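Local coordinates for protein lipase (Streptomyces rimosus, PDB 5MAL) that hydrolyses triacylglycerols and other esters as a secreted, monomeric GDSL-family serine esterase, preferring acyl chains of medium length, at residues Thr91-Asn94 with Ala100-Ala103; Ala103-Ala108 with Ala161-Ala166. One frame throughout, in Å; residues are numbered along the deposited sequence.

Contact 1. Residues Thr91-Asn94 with Ala100-Ala103; sequences TTCN and ACLA
Cys93 meets Cys101 sulfur to sulfur, in a disulfide, with Cys93 SG 2.0 Å from Cys101 SG. A dihedral of 83° about the S-S bond makes the bridge right-handed and close to the unstrained quarter turn. The two cysteines reach the bond by different rotations. In Cys93 the sulfur lies beside the backbone N (chi1 -76°), whereas in Cys101 it swings fully away from its own N (chi1 -178°) and leans along the carbonyl side. Cys93 CA and Cys101 CA, the closest CA pair of the two segments, are 4.2 Å apart.

Beside the bridge, Thr92 points toward helix 98-130, and its methyl makes the nearest approach. Thr92 CG2 stands 4.3 Å from Ala100 O and 4.5 Å from Ala100 CB, a loose van der Waals contact. Its hydroxyl is turned back to its own helix, where OG1 makes a weak hydrogen bond with Asp88 O.

The pair closes a helical hairpin: helix 86-96 ends, the chain reverses, and helix 98-130 starts almost at once, so the disulfide spans the turn. Leu155 lies on Cys93 and Ser159 on Cys101, which buries the bridge under the chain leading into helix 159-180. Next to it, Asn94 ND2 donates to Met90 O and to the hydroxyl of Tyr215, the residue before His216.

Being covalent, this link fixes the helix ends whatever the packing around it does; such a bond suits an enzyme secreted into an oxidising medium, and reduction would probably remove the one covalent tie of the turn and leave the two helices held by noncovalent contacts such as the salt bridge between Arg104 and Asp88.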
ATOM      1  N   THR A  91     -15.338   1.786   4.095  1.00 19.48           N
ATOM      2  CA  THR A  91     -16.718   1.582   3.679  1.00 20.26           C
ATOM      3  C   THR A  91     -17.685   1.903   4.816  1.00 20.71           C
ATOM      4  O   THR A  91     -18.680   2.626   4.628  1.00 22.82           O
ATOM      5  CB  THR A  91     -16.937   0.140   3.190  1.00 26.12           C
ATOM      6  OG1 THR A  91     -16.329  -0.012   1.899  1.00 29.38           O
ATOM      7  CG2 THR A  91     -18.428  -0.185   3.095  1.00 30.70           C
ATOM      8  N   THR A  92     -17.370   1.384   5.996  1.00 18.35           N
ATOM      9  CA  THR A  92     -18.191   1.585   7.180  1.00 24.11           C
ATOM     10  C   THR A  92     -18.270   3.063   7.506  1.00 17.41           C
ATOM     11  O   THR A  92     -19.340   3.591   7.806  1.00 18.21           O
ATOM     12  CB  THR A  92     -17.625   0.812   8.395  1.00 21.34           C
ATOM     13  OG1 THR A  92     -17.897  -0.585   8.242  1.00 27.36           O
ATOM     14  CG2 THR A  92     -18.233   1.315   9.699  1.00 21.80           C
ATOM     15  N   CYS A  93     -17.125   3.729   7.420  1.00 17.26           N
ATOM     16  CA  CYS A  93     -17.028   5.144   7.746  1.00 18.34           C
ATOM     17  C   CYS A  93     -17.883   6.028   6.864  1.00 23.18           C
ATOM     18  O   CYS A  93     -18.378   7.056   7.299  1.00 24.10           O
ATOM     19  CB  CYS A  93     -15.585   5.610   7.643  1.00 18.74           C
ATOM     20  SG  CYS A  93     -14.596   5.085   9.016  1.00 17.92           S
ATOM     21  N   ASN A  94     -18.031   5.636   5.612  1.00 20.79           N
ATOM     22  CA  ASN A  94     -18.738   6.476   4.681  1.00 20.63           C
ATOM     23  C   ASN A  94     -20.205   6.125   4.616  1.00 23.29           C
ATOM     24  O   ASN A  94     -20.984   6.800   3.947  1.00 20.61           O
ATOM     25  CB  ASN A  94     -18.084   6.384   3.310  1.00 21.52           C
ATOM     26  CG  ASN A  94     -16.830   7.213   3.238  1.00 25.00           C
ATOM     27  OD1 ASN A  94     -16.895   8.439   3.114  1.00 22.74           O
ATOM     28  ND2 ASN A  94     -15.674   6.563   3.362  1.00 25.30           N
ATOM     29  N   ALA A 100     -19.729   5.314  14.469  1.00 17.78           N
ATOM     30  CA  ALA A 100     -19.406   3.992  13.941  1.00 15.99           C
ATOM     31  C   ALA A 100     -18.026   4.006  13.286  1.00 15.90           C
ATOM     32  O   ALA A 100     -17.229   3.088  13.470  1.00 14.96           O
ATOM     33  CB  ALA A 100     -20.465   3.540  12.959  1.00 15.05           C
ATOM     34  N   CYS A 101     -17.740   5.070  12.538  1.00 14.36           N
ATOM     35  CA  CYS A 101     -16.442   5.215  11.890  1.00 13.82           C
ATOM     36  C   CYS A 101     -15.301   5.194  12.905  1.00 12.48           C
ATOM     37  O   CYS A 101     -14.351   4.430  12.761  1.00 13.61           O
ATOM     38  CB  CYS A 101     -16.391   6.511  11.080  1.00 17.64           C
ATOM     39  SG  CYS A 101     -14.837   6.723  10.195  1.00 16.39           S
ATOM     40  N   LEU A 102     -15.406   6.024  13.936  1.00 11.70           N
ATOM     41  CA  LEU A 102     -14.348   6.123  14.932  1.00 13.59           C
ATOM     42  C   LEU A 102     -14.131   4.769  15.614  1.00 14.57           C
ATOM     43  O   LEU A 102     -12.998   4.355  15.846  1.00 14.78           O
ATOM     44  CB  LEU A 102     -14.682   7.202  15.960  1.00 12.66           C
ATOM     45  CG  LEU A 102     -14.704   8.628  15.391  1.00 17.21           C
ATOM     46  CD1 LEU A 102     -14.940   9.661  16.497  1.00 14.44           C
ATOM     47  CD2 LEU A 102     -13.423   8.929  14.618  1.00 15.17           C
ATOM     48  N   ALA A 103     -15.226   4.076  15.899  1.00 15.62           N
ATOM     49  CA  ALA A 103     -15.166   2.748  16.512  1.00 14.66           C
ATOM     50  C   ALA A 103     -14.452   1.744  15.606  1.00 17.27           C
ATOM     51  O   ALA A 103     -13.632   0.939  16.060  1.00 17.71           O
ATOM     52  CB  ALA A 103     -16.574   2.259  16.832  1.00 15.93           C
TER

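Contact 2. Residues Ala103-Ala108 with Ala161-Ala166; sequences ARIAKA and AAINAA
Ala162 O takes the hydrogen bond of Ala166 N at 3.0 Å, one turn on in its helix, and is also covered by a methyl from across the interface: Ile105 CG2 lies 3.4 Å from Ala162 O. That branch, anti to the backbone N of Ile105, settles between two small side chains, with Ile105 CG2 3.9 Å from Ala162 CB and 4.3 Å from Ala166 CB. The other branch reaches Ile163, whose side chain it crosses at about a right angle. Ile105 CD1 meets Ile163 CG1 at 3.3 Å, tighter than usual for two carbons. Ile163 has a second torsion of 144°, away from the staggered positions, though whether this reflects real strain is doubtful.

Helices 98-130 and 159-180 lead into neighbouring strands of the parallel sheet, each within a beta-alpha-beta crossover of the SGNH alpha/beta/alpha fold. Here their segments run nearly parallel, at 9°, with axes 9.7 Å apart. With an alanine in place of Ile105, Ile163 would probably face a gap and the Ala162 and Ala166 methyls would lose their cover.

Helix 86-96 also covers the cluster, Ile105 touching Thr89 and Ile163 touching Met90. On the flank of helix 98-130, Arg104 NE forms a salt bridge with Asp88 OD1 of helix 86-96.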
ATOM      1  N   ALA A 103     -15.226   4.076  15.899  1.00 15.62           N
ATOM      2  CA  ALA A 103     -15.166   2.748  16.512  1.00 14.66           C
ATOM      3  C   ALA A 103     -14.452   1.744  15.606  1.00 17.27           C
ATOM      4  O   ALA A 103     -13.632   0.939  16.060  1.00 17.71           O
ATOM      5  CB  ALA A 103     -16.574   2.259  16.832  1.00 15.93           C
ATOM      6  N   ARG A 104     -14.791   1.792  14.322  1.00 13.20           N
ATOM      7  CA  ARG A 104     -14.200   0.898  13.340  1.00 11.96           C
ATOM      8  C   ARG A 104     -12.707   1.170  13.192  1.00 18.08           C
ATOM      9  O   ARG A 104     -11.912   0.239  13.119  1.00 15.47           O
ATOM     10  CB  ARG A 104     -14.917   1.045  11.994  1.00 18.41           C
ATOM     11  CG  ARG A 104     -14.508   0.026  10.954  1.00 20.38           C
ATOM     12  CD  ARG A 104     -14.852  -1.381  11.408  1.00 23.10           C
ATOM     13  NE  ARG A 104     -14.244  -2.400  10.554  1.00 26.61           N
ATOM     14  CZ  ARG A 104     -13.011  -2.876  10.720  1.00 25.24           C
ATOM     15  NH1 ARG A 104     -12.247  -2.426  11.711  1.00 22.77           N
ATOM     16  NH2 ARG A 104     -12.540  -3.808   9.895  1.00 28.38           N
ATOM     17  N   ILE A 105     -12.336   2.449  13.142  1.00 13.29           N
ATOM     18  CA  ILE A 105     -10.938   2.862  13.110  1.00 15.40           C
ATOM     19  C   ILE A 105     -10.175   2.395  14.340  1.00 15.66           C
ATOM     20  O   ILE A 105      -9.042   1.911  14.251  1.00 12.12           O
ATOM     21  CB  ILE A 105     -10.801   4.391  13.034  1.00 15.41           C
ATOM     22  CG1 ILE A 105     -11.489   4.935  11.790  1.00 20.14           C
ATOM     23  CG2 ILE A 105      -9.323   4.780  13.053  1.00 15.81           C
ATOM     24  CD1 ILE A 105     -10.711   4.691  10.576  1.00 31.96           C
ATOM     25  N   ALA A 106     -10.792   2.574  15.502  1.00 16.31           N
ATOM     26  CA  ALA A 106     -10.158   2.153  16.747  1.00 14.24           C
ATOM     27  C   ALA A 106      -9.855   0.660  16.703  1.00 17.10           C
ATOM     28  O   ALA A 106      -8.787   0.220  17.137  1.00 17.33           O
ATOM     29  CB  ALA A 106     -11.051   2.487  17.942  1.00 19.76           C
ATOM     30  N   LYS A 107     -10.793  -0.111  16.165  1.00 14.60           N
ATOM     31  CA  LYS A 107     -10.624  -1.554  16.060  1.00 17.49           C
ATOM     32  C   LYS A 107      -9.483  -1.832  15.085  1.00 19.02           C
ATOM     33  O   LYS A 107      -8.622  -2.654  15.348  1.00 15.53           O
ATOM     34  CB  LYS A 107     -11.932  -2.222  15.617  1.00 18.99           C
ATOM     35  CG  LYS A 107     -11.810  -3.678  15.183  1.00 17.17           C
ATOM     36  CD  LYS A 107     -13.130  -4.203  14.641  1.00 23.30           C
ATOM     37  CE  LYS A 107     -12.957  -5.571  13.991  1.00 23.53           C
ATOM     38  NZ  LYS A 107     -14.235  -6.080  13.401  1.00 28.33           N
ATOM     39  N   ALA A 108      -9.459  -1.101  13.977  1.00 16.86           N
ATOM     40  CA  ALA A 108      -8.397  -1.257  12.991  1.00 16.09           C
ATOM     41  C   ALA A 108      -7.056  -0.891  13.597  1.00 13.39           C
ATOM     42  O   ALA A 108      -6.053  -1.561  13.359  1.00 18.32           O
ATOM     43  CB  ALA A 108      -8.678  -0.396  11.752  1.00 11.07           C
ATOM     44  N   ALA A 161      -8.973  12.600  10.734  1.00 12.08           N
ATOM     45  CA  ALA A 161      -7.827  12.557  11.619  1.00  9.90           C
ATOM     46  C   ALA A 161      -7.586  11.146  12.132  1.00 11.03           C
ATOM     47  O   ALA A 161      -6.444  10.716  12.254  1.00  9.74           O
ATOM     48  CB  ALA A 161      -8.025  13.487  12.763  1.00 12.37           C
ATOM     49  N   ALA A 162      -8.672  10.440  12.422  1.00 11.47           N
ATOM     50  CA  ALA A 162      -8.596   9.084  12.951  1.00 11.00           C
ATOM     51  C   ALA A 162      -8.019   8.129  11.917  1.00 13.38           C
ATOM     52  O   ALA A 162      -7.176   7.290  12.238  1.00 10.91           O
ATOM     53  CB  ALA A 162      -9.973   8.617  13.402  1.00 13.23           C
ATOM     54  N   ILE A 163      -8.492   8.257  10.682  1.00  9.93           N
ATOM     55  CA  ILE A 163      -7.944   7.506   9.553  1.00 11.98           C
ATOM     56  C   ILE A 163      -6.480   7.840   9.323  1.00  9.48           C
ATOM     57  O   ILE A 163      -5.674   6.960   9.041  1.00  8.54           O
ATOM     58  CB  ILE A 163      -8.738   7.798   8.280  1.00 13.04           C
ATOM     59  CG1 ILE A 163     -10.046   7.042   8.307  1.00 19.15           C
ATOM     60  CG2 ILE A 163      -8.003   7.370   7.048  1.00 20.90           C
ATOM     61  CD1 ILE A 163     -11.145   7.812   7.703  1.00 21.78           C
ATOM     62  N   ASN A 164      -6.128   9.117   9.428  1.00  8.50           N
ATOM     63  CA  ASN A 164      -4.728   9.513   9.337  1.00  8.59           C
ATOM     64  C   ASN A 164      -3.892   8.817  10.404  1.00 11.26           C
ATOM     65  O   ASN A 164      -2.788   8.362  10.143  1.00 10.61           O
ATOM     66  CB  ASN A 164      -4.576  11.022   9.487  1.00  7.91           C
ATOM     67  CG  ASN A 164      -4.807  11.766   8.189  1.00  8.73           C
ATOM     68  OD1 ASN A 164      -5.174  11.182   7.183  1.00  9.24           O
ATOM     69  ND2 ASN A 164      -4.588  13.061   8.219  1.00 10.35           N
ATOM     70  N   ALA A 165      -4.429   8.767  11.618  1.00 10.65           N
ATOM     71  CA  ALA A 165      -3.730   8.156  12.738  1.00 10.41           C
ATOM     72  C   ALA A 165      -3.490   6.673  12.489  1.00 11.13           C
ATOM     73  O   ALA A 165      -2.436   6.148  12.842  1.00 11.58           O
ATOM     74  CB  ALA A 165      -4.516   8.369  14.037  1.00 10.96           C
ATOM     75  N   ALA A 166      -4.480   6.008  11.896  1.00 11.12           N
ATOM     76  CA  ALA A 166      -4.355   4.616  11.486  1.00 12.81           C
ATOM     77  C   ALA A 166      -3.203   4.471  10.506  1.00 11.63           C
ATOM     78  O   ALA A 166      -2.401   3.561  10.618  1.00 10.33           O
ATOM     79  CB  ALA A 166      -5.648   4.117  10.862  1.00 13.66           C
TER

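Overall arrangement
Contacts 1 and 2 are neighbours on helix 98-130, sharing Ala103, with centres 9 Å apart. Contact 1 ties the start of that helix to helix 86-96, and contact 2 lays its next turn against helix 159-180, so three helices meet at one end of the protein. They interlock through Cys93 SG, 4.2 Å from Ile105 CG1; Leu102 CD2, 3.7 Å from Ala162 CB; and Thr92 CG2, 4.0 Å from Arg104 CB. The disulfide thus abuts the apolar cluster. The catalytic residues lie outside both contacts, yet the side chain of Ile163 is about 12 Å from that of His216, the inferred catalytic partner of the nucleophile Ser10.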